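Local coordinates for Orf c02003 protein (Sulfolobus solfataricus P2, PDB 2Q00), which is of unknown function but belongs to the archaeal PaREP1/PaREP8 family and folds as an all-helical single chain, probably related to the C-terminal domains of nucleotidyltransferases, at residues Ala26-Tyr31 with Thr88-Gly93; Lys32-Ala37 with Glu109-Leu114. All blocks are in the same frame, centred on the assembly; numbering follows the deposited sequence.

How the interactions relate
Both contacts use helix 23-45. In interaction 1 its residues 26-31 meet residues 88-93 of helix 79-95, which runs roughly the other way. In interaction 2 its next residues, 32-37, meet residues 109-114 of helix 101-122, which runs roughly the same way. Helices 79-95 and 101-122 follow each other in the chain, and the two contacts pack them against helix 23-45. Their centres lie about 10 Å apart. They join at V111, whose CG1 is 3.3 Å from Y30 O and whose CG2 is 3.8 Å from L89 CD1. Interaction 2 is the more central, about 3 Å from the chain centre against about 9 Å for interaction 1.

Interaction 1 of 2, residues Ala26-Tyr31 with Thr88-Gly93; sequences ACEKYY and TLHVEG
Helix 26-31 and helix 88-93 run nearly antiparallel, at 151°, and their axes approach to 8.2 Å. C27 faces L89, with CA atoms 5.3 Å apart, and Y31 faces H90. The turn at 89-93 is wider than a regular alpha-helical one, of pi type, and G93 N makes a weak bond to T88 O. No hydrogen bond joins the two segments. The main side-chain contact is an offset stack of the Y31 and H90 rings. Their planes are almost parallel, 7° apart, and the centroids are 3.9 Å apart. H90 CB sits over the centre of the same Y31 ring as a CH-pi contact, while ND1 lies over the CE2 side, 3.3 Å from CE2. Both residues hold CG anti to the backbone N (Y31 chi1 179°), which sends both rings out along the same flank, where they can overlap. E28 OE1 comes to the edge of the H90 ring, 3.2 Å from CD2. This oxygen is buried and has no hydrogen-bond partner; OE2 has a long, weak ion pair with R59. This is antiparallel packing in an all-helical bundle. The rings of W87 and H95 also meet H90, and W83 meets Y31, so the stack belongs to a larger aromatic cluster. An alanine in place of Y31 would probably leave the H90 ring without its flat partner and freer to turn. On the other flank L89 spreads its two methyls. L89 CD2 touches C27 SG at 3.8 Å, and L89 CD1 touches Y30 CB. The Y30 ring then leads away to helix 6-19, where its OH bonds to E15. C27 SG also rests 4.0 Å from G93 CA, where a CB would run into both the sulfur and L89 O.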
loop_
_atom_site.group_PDB
_atom_site.type_symbol
_atom_site.label_atom_id
_atom_site.label_comp_id
_atom_site.label_asym_id
_atom_site.label_seq_id
_atom_site.Cartn_x
_atom_site.Cartn_y
_atom_site.Cartn_z
ATOM N N ALA A 26 10.935 -0.528 7.427
ATOM C CA ALA A 26 10.518 -1.143 6.180
ATOM C C ALA A 26 9.006 -1.340 6.157
ATOM O O ALA A 26 8.339 -0.949 5.190
ATOM C CB ALA A 26 11.241 -2.486 5.986
ATOM N N CYS A 27 8.461 -1.941 7.214
ATOM C CA CYS A 27 7.012 -2.167 7.297
ATOM C C CYS A 27 6.228 -0.887 7.038
ATOM O O CYS A 27 5.282 -0.867 6.247
ATOM C CB CYS A 27 6.621 -2.709 8.682
ATOM S SG CYS A 27 7.176 -4.395 9.012
ATOM N N GLU A 28 6.619 0.184 7.715
ATOM C CA GLU A 28 5.934 1.455 7.558
ATOM C C GLU A 28 6.046 2.003 6.134
ATOM O O GLU A 28 5.091 2.584 5.615
ATOM C CB GLU A 28 6.468 2.472 8.573
ATOM C CG GLU A 28 5.639 3.759 8.644
ATOM C CD GLU A 28 4.129 3.518 8.502
ATOM O OE1 GLU A 28 3.574 2.642 9.204
ATOM O OE2 GLU A 28 3.495 4.213 7.679
ATOM N N LYS A 29 7.200 1.810 5.496
ATOM C CA LYS A 29 7.383 2.302 4.135
ATOM C C LYS A 29 6.583 1.466 3.162
ATOM O O LYS A 29 6.037 1.992 2.180
ATOM C CB LYS A 29 8.861 2.302 3.742
ATOM C CG LYS A 29 9.550 3.647 3.954
ATOM C CD LYS A 29 9.908 3.912 5.397
ATOM C CE LYS A 29 9.717 5.384 5.760
ATOM N NZ LYS A 29 10.171 6.325 4.697
ATOM N N TYR A 30 6.513 0.163 3.431
ATOM C CA TYR A 30 5.739 -0.735 2.585
ATOM C C TYR A 30 4.279 -0.331 2.685
ATOM O O TYR A 30 3.553 -0.357 1.697
ATOM C CB TYR A 30 5.890 -2.186 3.036
ATOM C CG TYR A 30 7.173 -2.857 2.594
ATOM C CD1 TYR A 30 7.464 -3.011 1.240
ATOM C CD2 TYR A 30 8.088 -3.354 3.533
ATOM C CE1 TYR A 30 8.633 -3.640 0.824
ATOM C CE2 TYR A 30 9.263 -3.993 3.130
ATOM C CZ TYR A 30 9.531 -4.134 1.765
ATOM O OH TYR A 30 10.675 -4.770 1.327
ATOM N N TYR A 31 3.846 0.032 3.888
ATOM C CA TYR A 31 2.462 0.437 4.067
ATOM C C TYR A 31 2.210 1.749 3.319
ATOM O O TYR A 31 1.215 1.889 2.619
ATOM C CB TYR A 31 2.133 0.608 5.548
ATOM C CG TYR A 31 0.705 1.054 5.779
ATOM C CD1 TYR A 31 -0.369 0.235 5.413
ATOM C CD2 TYR A 31 0.425 2.300 6.345
ATOM C CE1 TYR A 31 -1.678 0.647 5.604
ATOM C CE2 TYR A 31 -0.883 2.720 6.539
ATOM C CZ TYR A 31 -1.930 1.887 6.163
ATOM O OH TYR A 31 -3.225 2.303 6.309
ATOM N N THR A 88 -1.813 -5.117 7.839
ATOM C CA THR A 88 -1.112 -5.985 8.798
ATOM C C THR A 88 0.297 -5.480 9.034
ATOM O O THR A 88 0.789 -5.452 10.169
ATOM C CB THR A 88 -0.975 -7.425 8.299
ATOM O OG1 THR A 88 -2.268 -7.969 8.012
ATOM C CG2 THR A 88 -0.275 -8.269 9.356
ATOM N N LEU A 89 0.958 -5.110 7.946
ATOM C CA LEU A 89 2.303 -4.583 8.042
ATOM C C LEU A 89 2.249 -3.335 8.916
ATOM O O LEU A 89 3.099 -3.137 9.784
ATOM C CB LEU A 89 2.840 -4.228 6.641
ATOM C CG LEU A 89 3.399 -5.399 5.833
ATOM C CD1 LEU A 89 3.682 -5.010 4.406
ATOM C CD2 LEU A 89 4.664 -5.870 6.522
ATOM N N HIS A 90 1.235 -2.507 8.685
ATOM C CA HIS A 90 1.072 -1.267 9.427
ATOM C C HIS A 90 0.892 -1.478 10.929
ATOM O O HIS A 90 1.676 -0.967 11.736
ATOM C CB HIS A 90 -0.129 -0.488 8.880
ATOM C CG HIS A 90 -0.276 0.883 9.462
ATOM N ND1 HIS A 90 -1.494 1.519 9.572
ATOM C CD2 HIS A 90 0.647 1.748 9.950
ATOM C CE1 HIS A 90 -1.318 2.716 10.104
ATOM N NE2 HIS A 90 -0.028 2.879 10.341
ATOM N N VAL A 91 -0.145 -2.224 11.303
ATOM C CA VAL A 91 -0.432 -2.480 12.714
ATOM C C VAL A 91 0.588 -3.381 13.413
ATOM O O VAL A 91 1.439 -2.907 14.164
ATOM C CB VAL A 91 -1.830 -3.101 12.886
ATOM C CG1 VAL A 91 -2.085 -3.399 14.349
ATOM C CG2 VAL A 91 -2.882 -2.151 12.347
ATOM N N GLU A 92 0.498 -4.680 13.160
ATOM C CA GLU A 92 1.400 -5.658 13.763
ATOM C C GLU A 92 2.881 -5.412 13.499
ATOM O O GLU A 92 3.733 -5.821 14.287
ATOM C CB GLU A 92 1.029 -7.056 13.277
ATOM C CG GLU A 92 -0.270 -7.561 13.865
ATOM C CD GLU A 92 -0.724 -8.853 13.235
ATOM O OE1 GLU A 92 0.110 -9.777 13.118
ATOM O OE2 GLU A 92 -1.915 -8.942 12.862
ATOM N N GLY A 93 3.184 -4.739 12.395
ATOM C CA GLY A 93 4.570 -4.485 12.060
ATOM C C GLY A 93 5.185 -3.254 12.697
ATOM O O GLY A 93 5.987 -3.354 13.627
#

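Interaction 2 of 2, residues Lys32-Ala37 with Glu109-Leu114; sequences KAAEEA and EDVRKL
Helix 32-37 and helix 109-114 run in roughly the same direction, at 27°, with their axes 9.2 Å apart at closest approach. This is helix-to-helix packing in the core of an all-helical bundle: helix 23-45 offers small alanines, and helix 101-122 offers branched apolar side chains. The side chains that meet are all apolar, with no hydrogen bond between the segments, and all five touching residues are buried. V111 works through one methyl, CG1. V111 CG1 lies 4.1 Å from A33 CB and is also near the backbone N of A34. CG1 is anti to the backbone N of V111 (chi1 176°), and CG2 takes the other branch, toward L89 of helix 79-95. The two methyls thus serve two neighbouring helices. One turn later L114 makes the second half of the contact. It meets two alanines that are themselves almost one turn apart. L114 CD2 comes to A34 CB at 4.0 Å, and L114 CG comes to A37 CB. The CG of L114 is anti to its backbone N, with chi1 at 180°, and this carries the branch point across to helix 32-37. A34 is therefore shared by both side chains, with V111 CG1 4.3 Å from A34 CB. W83 and A86 of helix 79-95 also touch A34, so three helices meet at this residue. On A33 the further neighbour is Y10 of helix 6-19. The closest approach between the two segments is made by A37 CB and L114 CG, at 3.8 Å, and the same A37 methyl lies 4.0 Å from L114 O.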
loop_
_atom_site.group_PDB
_atom_site.type_symbol
_atom_site.label_atom_id
_atom_site.label_comp_id
_atom_site.label_asym_id
_atom_site.label_seq_id
_atom_site.Cartn_x
_atom_site.Cartn_y
_atom_site.Cartn_z
ATOM N N LYS A 32 3.112 2.713 3.479
ATOM C CA LYS A 32 2.977 3.991 2.786
ATOM C C LYS A 32 2.952 3.753 1.281
ATOM O O LYS A 32 2.234 4.433 0.559
ATOM C CB LYS A 32 4.124 4.932 3.155
ATOM C CG LYS A 32 3.977 5.548 4.533
ATOM C CD LYS A 32 5.113 6.508 4.840
ATOM C CE LYS A 32 4.919 7.214 6.186
ATOM N NZ LYS A 32 6.017 8.224 6.394
ATOM N N ALA A 33 3.732 2.780 0.815
ATOM C CA ALA A 33 3.756 2.440 -0.603
ATOM C C ALA A 33 2.358 1.983 -0.994
ATOM O O ALA A 33 1.860 2.317 -2.072
ATOM C CB ALA A 33 4.779 1.311 -0.887
ATOM N N ALA A 34 1.727 1.217 -0.109
ATOM C CA ALA A 34 0.378 0.705 -0.362
ATOM C C ALA A 34 -0.649 1.826 -0.367
ATOM O O ALA A 34 -1.542 1.858 -1.218
ATOM C CB ALA A 34 0.003 -0.336 0.682
ATOM N N GLU A 35 -0.524 2.751 0.576
ATOM C CA GLU A 35 -1.470 3.845 0.631
ATOM C C GLU A 35 -1.450 4.633 -0.682
ATOM O O GLU A 35 -2.505 4.934 -1.255
ATOM C CB GLU A 35 -1.150 4.763 1.798
ATOM C CG GLU A 35 -2.117 5.934 1.892
ATOM C CD GLU A 35 -1.885 6.803 3.113
ATOM O OE1 GLU A 35 -1.733 6.244 4.225
ATOM O OE2 GLU A 35 -1.871 8.046 2.955
ATOM N N GLU A 36 -0.244 4.933 -1.168
ATOM C CA GLU A 36 -0.074 5.679 -2.410
ATOM C C GLU A 36 -0.621 4.916 -3.606
ATOM O O GLU A 36 -1.157 5.515 -4.543
ATOM C CB GLU A 36 1.401 5.999 -2.643
ATOM C CG GLU A 36 2.015 6.860 -1.556
ATOM C CD GLU A 36 1.339 8.208 -1.450
ATOM O OE1 GLU A 36 1.280 8.914 -2.478
ATOM O OE2 GLU A 36 0.871 8.557 -0.343
ATOM N N ALA A 37 -0.481 3.599 -3.581
ATOM C CA ALA A 37 -0.974 2.776 -4.677
ATOM C C ALA A 37 -2.483 2.917 -4.777
ATOM O O ALA A 37 -3.041 3.009 -5.872
ATOM C CB ALA A 37 -0.599 1.324 -4.450
ATOM N N GLU A 109 5.277 -8.671 -0.226
ATOM C CA GLU A 109 5.092 -9.158 -1.591
ATOM C C GLU A 109 3.697 -8.800 -2.114
ATOM O O GLU A 109 3.517 -8.579 -3.309
ATOM C CB GLU A 109 5.318 -10.672 -1.647
ATOM C CG GLU A 109 5.571 -11.218 -3.051
ATOM C CD GLU A 109 6.688 -10.478 -3.807
ATOM O OE1 GLU A 109 7.795 -10.244 -3.242
ATOM O OE2 GLU A 109 6.448 -10.139 -4.985
ATOM N N ASP A 110 2.711 -8.744 -1.225
ATOM C CA ASP A 110 1.354 -8.382 -1.637
ATOM C C ASP A 110 1.313 -6.870 -1.954
ATOM O O ASP A 110 0.501 -6.403 -2.777
ATOM C CB ASP A 110 0.337 -8.716 -0.528
ATOM C CG ASP A 110 0.094 -10.222 -0.366
ATOM O OD1 ASP A 110 0.158 -10.978 -1.364
ATOM O OD2 ASP A 110 -0.187 -10.652 0.776
ATOM N N VAL A 111 2.177 -6.114 -1.277
ATOM C CA VAL A 111 2.271 -4.678 -1.520
ATOM C C VAL A 111 2.844 -4.455 -2.927
ATOM O O VAL A 111 2.337 -3.631 -3.684
ATOM C CB VAL A 111 3.201 -3.988 -0.502
ATOM C CG1 VAL A 111 3.344 -2.516 -0.854
ATOM C CG2 VAL A 111 2.642 -4.146 0.903
ATOM N N ARG A 112 3.893 -5.205 -3.269
ATOM C CA ARG A 112 4.522 -5.085 -4.579
ATOM C C ARG A 112 3.488 -5.229 -5.688
ATOM O O ARG A 112 3.437 -4.426 -6.622
ATOM C CB ARG A 112 5.592 -6.161 -4.773
ATOM C CG ARG A 112 6.594 -5.850 -5.891
ATOM C CD ARG A 112 7.155 -7.119 -6.552
ATOM N NE ARG A 112 8.531 -6.954 -7.038
ATOM C CZ ARG A 112 8.939 -6.033 -7.917
ATOM N NH1 ARG A 112 8.084 -5.155 -8.442
ATOM N NH2 ARG A 112 10.221 -5.980 -8.263
ATOM N N LYS A 113 2.661 -6.258 -5.580
ATOM C CA LYS A 113 1.628 -6.535 -6.572
ATOM C C LYS A 113 0.642 -5.377 -6.640
ATOM O O LYS A 113 0.120 -5.032 -7.695
ATOM C CB LYS A 113 0.897 -7.835 -6.193
ATOM C CG LYS A 113 0.120 -8.493 -7.328
ATOM C CD LYS A 113 -0.253 -9.943 -6.972
ATOM C CE LYS A 113 -1.015 -10.650 -8.093
ATOM N NZ LYS A 113 -1.447 -12.014 -7.666
ATOM N N LEU A 114 0.391 -4.778 -5.493
ATOM C CA LEU A 114 -0.534 -3.670 -5.427
ATOM C C LEU A 114 0.095 -2.466 -6.106
ATOM O O LEU A 114 -0.539 -1.780 -6.905
ATOM C CB LEU A 114 -0.835 -3.360 -3.962
ATOM C CG LEU A 114 -1.798 -2.225 -3.667
ATOM C CD1 LEU A 114 -3.072 -2.379 -4.487
ATOM C CD2 LEU A 114 -2.086 -2.219 -2.176
#